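Local coordinates for aerotolerance-related membrane protein (Bacteroides fragilis, PDB 4JDU), which binds calcium through a von Willebrand factor type A domain, crystallised here as part of a membrane protein probably involved in aerotolerance, at residues V114-E119 and A176-I181; V139-V144 and G187-V192. The protein carries 6 engineered substitutions. One frame throughout, in Å; residues are numbered along the deposited sequence.

Contact 1 (V114-E119 and A176-I181); sequences VITDGE and AMCQEI
Cys-178 lays its sulfur against the backbone of Gly-118, and this is the tight, buried part of the contact. Cys-178 SG lies 3.7 Å from CA of Gly-118, on a residue without a side chain to hold the helix off. The thiol reaches that position with SG anti to its own carbonyl carbon (chi1 -68°), and from there Cys-178 SG also lies 4.2 Å from the methyl CG2 of Thr-116. The side of the contact next to it, at Met-177, is looser. Met-177, a selenomethionine, sets CG 3.8 Å from O of Gly-118, then bends at chi2 and chi3, so that its selenium end leads away from the loop on the partly exposed side.

The loop receiving the helix is shaped by its own polar groups. An ST turn joins Gly-118 N to Thr-116 OG1 (2.9 Å), and an Asx turn joins Glu-119 N to Asp-117 OD1 (3.1 Å), the latter approached on the anti side and 32° out of the carboxylate plane. Asp-16 also bonds Thr-116 OG1, while Ser-20 and Arg-30 hold Asp-117 OD2. Here helix 175-184 backs the loop carrying Asp-117, a calcium-site residue not bound to the ion in this model, in the metal-ion-dependent adhesion site typical of the von Willebrand factor type A fold.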
loop_
_atom_site.group_PDB
_atom_site.type_symbol
_atom_site.label_atom_id
_atom_site.label_comp_id
_atom_site.label_asym_id
_atom_site.label_seq_id
_atom_site.Cartn_x
_atom_site.Cartn_y
_atom_site.Cartn_z
ATOM N N VAL A 114 2.685 -3.332 -1.212
ATOM C CA VAL A 114 2.279 -2.454 -0.118
ATOM C C VAL A 114 2.420 -1.004 -0.563
ATOM O O VAL A 114 3.484 -0.611 -1.038
ATOM C CB VAL A 114 3.139 -2.689 1.141
ATOM C CG1 VAL A 114 2.630 -1.850 2.295
ATOM C CG2 VAL A 114 3.129 -4.169 1.533
ATOM N N ILE A 115 1.342 -0.227 -0.433
ATOM C CA ILE A 115 1.339 1.191 -0.806
ATOM C C ILE A 115 1.068 2.031 0.440
ATOM O O ILE A 115 -0.003 1.955 1.039
ATOM C CB ILE A 115 0.313 1.475 -1.919
ATOM C CG1 ILE A 115 0.513 0.462 -3.052
ATOM C CG2 ILE A 115 0.454 2.891 -2.436
ATOM C CD1 ILE A 115 -0.408 0.644 -4.224
ATOM N N THR A 116 2.060 2.817 0.847
ATOM C CA THR A 116 2.053 3.396 2.183
ATOM C C THR A 116 3.032 4.553 2.271
ATOM O O THR A 116 3.918 4.677 1.433
ATOM C CB THR A 116 2.448 2.311 3.235
ATOM O OG1 THR A 116 2.380 2.851 4.558
ATOM C CG2 THR A 116 3.874 1.772 2.977
ATOM N N ASP A 117 2.880 5.393 3.291
ATOM C CA ASP A 117 3.892 6.405 3.585
ATOM C C ASP A 117 4.924 5.837 4.561
ATOM O O ASP A 117 5.884 6.519 4.946
ATOM C CB ASP A 117 3.253 7.697 4.102
ATOM C CG ASP A 117 2.329 7.472 5.286
ATOM O OD1 ASP A 117 2.537 6.495 6.044
ATOM O OD2 ASP A 117 1.403 8.289 5.464
ATOM N N GLY A 118 4.708 4.592 4.966
ATOM C CA GLY A 118 5.689 3.867 5.754
ATOM C C GLY A 118 5.797 4.339 7.183
ATOM O O GLY A 118 6.637 3.839 7.940
ATOM N N GLU A 119 4.970 5.306 7.567
ATOM C CA GLU A 119 4.924 5.748 8.954
ATOM C C GLU A 119 4.357 4.638 9.815
ATOM O O GLU A 119 3.278 4.787 10.393
ATOM C CB GLU A 119 4.042 6.980 9.101
ATOM C CG GLU A 119 4.722 8.262 8.720
ATOM C CD GLU A 119 4.302 9.419 9.599
ATOM O OE1 GLU A 119 5.104 10.365 9.753
ATOM O OE2 GLU A 119 3.167 9.389 10.126
ATOM N N ALA A 176 13.450 4.801 4.819
ATOM C CA ALA A 176 14.315 3.740 5.326
ATOM C C ALA A 176 13.510 2.494 5.664
ATOM O O ALA A 176 13.906 1.379 5.306
ATOM C CB ALA A 176 15.101 4.222 6.544
HETATM N N MSE A 177 12.381 2.688 6.340
HETATM C CA MSE A 177 11.504 1.577 6.711
HETATM C C MSE A 177 10.961 0.880 5.470
HETATM O O MSE A 177 10.981 -0.348 5.389
HETATM C CB MSE A 177 10.355 2.066 7.608
HETATM C CG MSE A 177 9.236 1.046 7.870
HETATM SE SE MSE A 177 9.776 -0.635 8.717
HETATM C CE MSE A 177 10.691 0.030 10.314
ATOM N N CYS A 178 10.485 1.647 4.496
ATOM C CA CYS A 178 9.935 1.047 3.286
ATOM C C CYS A 178 11.005 0.254 2.540
ATOM O O CYS A 178 10.738 -0.831 2.017
ATOM C CB CYS A 178 9.373 2.121 2.355
ATOM S SG CYS A 178 7.889 3.014 2.905
ATOM N N GLN A 179 12.216 0.794 2.482
ATOM C CA GLN A 179 13.301 0.120 1.783
ATOM C C GLN A 179 13.667 -1.194 2.461
ATOM O O GLN A 179 13.957 -2.192 1.789
ATOM C CB GLN A 179 14.518 1.037 1.671
ATOM C CG GLN A 179 14.296 2.226 0.723
ATOM C CD GLN A 179 15.397 3.266 0.819
ATOM O OE1 GLN A 179 16.029 3.421 1.863
ATOM N NE2 GLN A 179 15.625 3.992 -0.269
ATOM N N GLU A 180 13.639 -1.217 3.790
ATOM C CA GLU A 180 14.025 -2.431 4.495
ATOM C C GLU A 180 12.959 -3.512 4.292
ATOM O O GLU A 180 13.276 -4.695 4.133
ATOM C CB GLU A 180 14.262 -2.152 5.979
ATOM C CG GLU A 180 14.933 -3.308 6.707
ATOM C CD GLU A 180 15.025 -3.092 8.204
ATOM O OE1 GLU A 180 14.482 -2.077 8.693
ATOM O OE2 GLU A 180 15.627 -3.951 8.886
ATOM N N ILE A 181 11.700 -3.102 4.290
ATOM C CA ILE A 181 10.596 -4.038 4.055
ATOM C C ILE A 181 10.716 -4.690 2.682
ATOM O O ILE A 181 10.622 -5.917 2.562
ATOM C CB ILE A 181 9.228 -3.354 4.216
ATOM C CG1 ILE A 181 9.016 -2.954 5.682
ATOM C CG2 ILE A 181 8.098 -4.274 3.744
ATOM C CD1 ILE A 181 7.863 -1.976 5.896
#

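Contact 2 (V139-V144 and G187-V192); sequences VNVLGV and GIYIRV
Tyr-189 runs along the neighbouring strand, past Val-141 to Gly-143. Its CB lies 4.0 Å from Val-141 O, and CG keeps that distance; chi1 of 166°, with CG anti to the backbone N, carries the ring on toward Gly-143. Tyr-189 CD1 comes within 3.4 Å of Val-141 O and also touches CG1 of Val-141, whose side chain it meets at a slant. Further out, Tyr-189 CE1 is 3.7 Å from Gly-143 N, and its OH passes 4.0 Å from Gly-143 CA, where no side chain intervenes, to hydrogen-bond Glu-175. Over one ring face, toward its rim, sits the backbone N of Arg-191; outside the two segments, NE of Arg-191 forms a salt bridge with Glu-175.

A parallel ladder carries this packing, the strand axes differing by 10°. Its backbone bonds pass from Val-141 N to Ile-188 O and on to the last, Val-192 N to Gly-143 O at 2.7 Å. At the start a side chain extends the series: Asn-140 OD1 takes the Ile-188 N-H on a lone pair in the carbonyl plane (2.9 Å, C=O...N angle 139°). On the other sheet face Leu-142 and Ile-190 lie side by side, CD2 to CD1 3.8 Å, and helix 195-206 packs on Ile-190. Strand 138-143, helix 175-184 and edge strand 189-191 thus make a beta-alpha-beta crossover, with a small two-stranded antiparallel sheet inserted before the helix, the unit from which the Rossmann-like von Willebrand factor type A fold is built.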
loop_
_atom_site.group_PDB
_atom_site.type_symbol
_atom_site.label_atom_id
_atom_site.label_comp_id
_atom_site.label_asym_id
_atom_site.label_seq_id
_atom_site.Cartn_x
_atom_site.Cartn_y
_atom_site.Cartn_z
ATOM N N VAL A 139 7.493 -9.293 -1.596
ATOM C CA VAL A 139 6.868 -8.093 -1.041
ATOM C C VAL A 139 7.560 -6.845 -1.572
ATOM O O VAL A 139 8.757 -6.628 -1.339
ATOM C CB VAL A 139 6.902 -8.052 0.489
ATOM C CG1 VAL A 139 6.111 -6.853 0.999
ATOM C CG2 VAL A 139 6.365 -9.348 1.079
ATOM N N ASN A 140 6.778 -6.054 -2.301
ATOM C CA ASN A 140 7.212 -4.787 -2.880
ATOM C C ASN A 140 6.585 -3.649 -2.102
ATOM O O ASN A 140 5.506 -3.793 -1.529
ATOM C CB ASN A 140 6.759 -4.711 -4.342
ATOM C CG ASN A 140 7.263 -5.882 -5.164
ATOM O OD1 ASN A 140 8.460 -5.976 -5.457
ATOM N ND2 ASN A 140 6.352 -6.784 -5.544
ATOM N N VAL A 141 7.250 -2.503 -2.096
ATOM C CA VAL A 141 6.715 -1.340 -1.403
ATOM C C VAL A 141 6.758 -0.095 -2.287
ATOM O O VAL A 141 7.811 0.250 -2.854
ATOM C CB VAL A 141 7.473 -1.067 -0.083
ATOM C CG1 VAL A 141 6.861 0.124 0.636
ATOM C CG2 VAL A 141 7.459 -2.298 0.826
ATOM N N LEU A 142 5.604 0.555 -2.427
ATOM C CA LEU A 142 5.520 1.841 -3.105
ATOM C C LEU A 142 5.301 2.899 -2.033
ATOM O O LEU A 142 4.275 2.903 -1.338
ATOM C CB LEU A 142 4.392 1.856 -4.139
ATOM C CG LEU A 142 4.390 0.679 -5.115
ATOM C CD1 LEU A 142 3.285 0.816 -6.149
ATOM C CD2 LEU A 142 5.747 0.508 -5.777
ATOM N N GLY A 143 6.294 3.771 -1.870
ATOM C CA GLY A 143 6.242 4.793 -0.842
ATOM C C GLY A 143 5.629 6.059 -1.406
ATOM O O GLY A 143 6.099 6.581 -2.421
ATOM N N VAL A 144 4.561 6.531 -0.774
ATOM C CA VAL A 144 3.934 7.770 -1.232
ATOM C C VAL A 144 4.086 8.846 -0.183
ATOM O O VAL A 144 3.869 8.629 1.005
ATOM C CB VAL A 144 2.432 7.615 -1.604
ATOM C CG1 VAL A 144 2.271 6.887 -2.936
ATOM C CG2 VAL A 144 1.695 6.899 -0.512
ATOM N N GLY A 187 11.746 -7.854 -2.761
ATOM C CA GLY A 187 11.015 -7.074 -3.736
ATOM C C GLY A 187 11.705 -5.761 -4.005
ATOM O O GLY A 187 12.868 -5.558 -3.627
ATOM N N ILE A 188 10.982 -4.862 -4.659
ATOM C CA ILE A 188 11.557 -3.555 -4.925
ATOM C C ILE A 188 10.845 -2.468 -4.146
ATOM O O ILE A 188 9.690 -2.625 -3.717
ATOM C CB ILE A 188 11.565 -3.185 -6.425
ATOM C CG1 ILE A 188 10.137 -3.041 -6.953
ATOM C CG2 ILE A 188 12.384 -4.194 -7.229
ATOM C CD1 ILE A 188 10.056 -2.433 -8.333
ATOM N N TYR A 189 11.574 -1.380 -3.902
ATOM C CA TYR A 189 10.994 -0.170 -3.327
ATOM C C TYR A 189 11.026 0.935 -4.371
ATOM O O TYR A 189 12.041 1.151 -5.045
ATOM C CB TYR A 189 11.744 0.305 -2.073
ATOM C CG TYR A 189 11.359 1.716 -1.683
ATOM C CD1 TYR A 189 10.130 1.976 -1.101
ATOM C CD2 TYR A 189 12.208 2.786 -1.925
ATOM C CE1 TYR A 189 9.756 3.265 -0.765
ATOM C CE2 TYR A 189 11.842 4.081 -1.579
ATOM C CZ TYR A 189 10.615 4.307 -0.996
ATOM O OH TYR A 189 10.201 5.579 -0.635
ATOM N N ILE A 190 9.908 1.637 -4.507
ATOM C CA ILE A 190 9.834 2.797 -5.385
ATOM C C ILE A 190 9.217 3.946 -4.620
ATOM O O ILE A 190 8.139 3.791 -4.033
ATOM C CB ILE A 190 8.930 2.525 -6.593
ATOM C CG1 ILE A 190 9.471 1.366 -7.427
ATOM C CG2 ILE A 190 8.781 3.775 -7.446
ATOM C CD1 ILE A 190 8.449 0.801 -8.372
ATOM N N ARG A 191 9.880 5.102 -4.617
ATOM C CA ARG A 191 9.248 6.314 -4.110
ATOM C C ARG A 191 8.367 6.885 -5.214
ATOM O O ARG A 191 8.856 7.270 -6.282
ATOM C CB ARG A 191 10.261 7.374 -3.669
ATOM C CG ARG A 191 9.556 8.571 -3.030
ATOM C CD ARG A 191 10.405 9.830 -3.001
ATOM N NE ARG A 191 11.487 9.752 -2.029
ATOM C CZ ARG A 191 12.271 10.779 -1.713
ATOM N NH1 ARG A 191 12.081 11.960 -2.290
ATOM N NH2 ARG A 191 13.237 10.632 -0.817
ATOM N N VAL A 192 7.069 6.917 -4.965
ATOM C CA VAL A 192 6.122 7.289 -6.007
ATOM C C VAL A 192 6.160 8.775 -6.308
ATOM O O VAL A 192 5.950 9.601 -5.420
ATOM C CB VAL A 192 4.692 6.907 -5.620
ATOM C CG1 VAL A 192 3.741 7.296 -6.742
ATOM C CG2 VAL A 192 4.611 5.416 -5.337
#

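Overall arrangement
Contacts 1 and 2 show how one crossover ties a sheet edge to a metal site. Their centres are 7 Å apart, and their segments alternate along the chain. Strands 109-116 and 138-143 join them directly, through probable hydrogen bonds from Val-114 N to Asn-140 O (2.9 Å) and from Leu-142 N to Val-114 O (2.8 Å). Across the helix-sheet interface, Cys-178 CB closes on Tyr-189 CE1 at 3.3 Å. Contact 1 lies nearer the ion: the Asp-117 side chain is about 4 Å from the calcium without coordinating it here, the ion being bound by Ser-18, Ser-20 and Thr-89. In contact 2 the side chain of Val-144 is about 10 Å from the bound calcium ion.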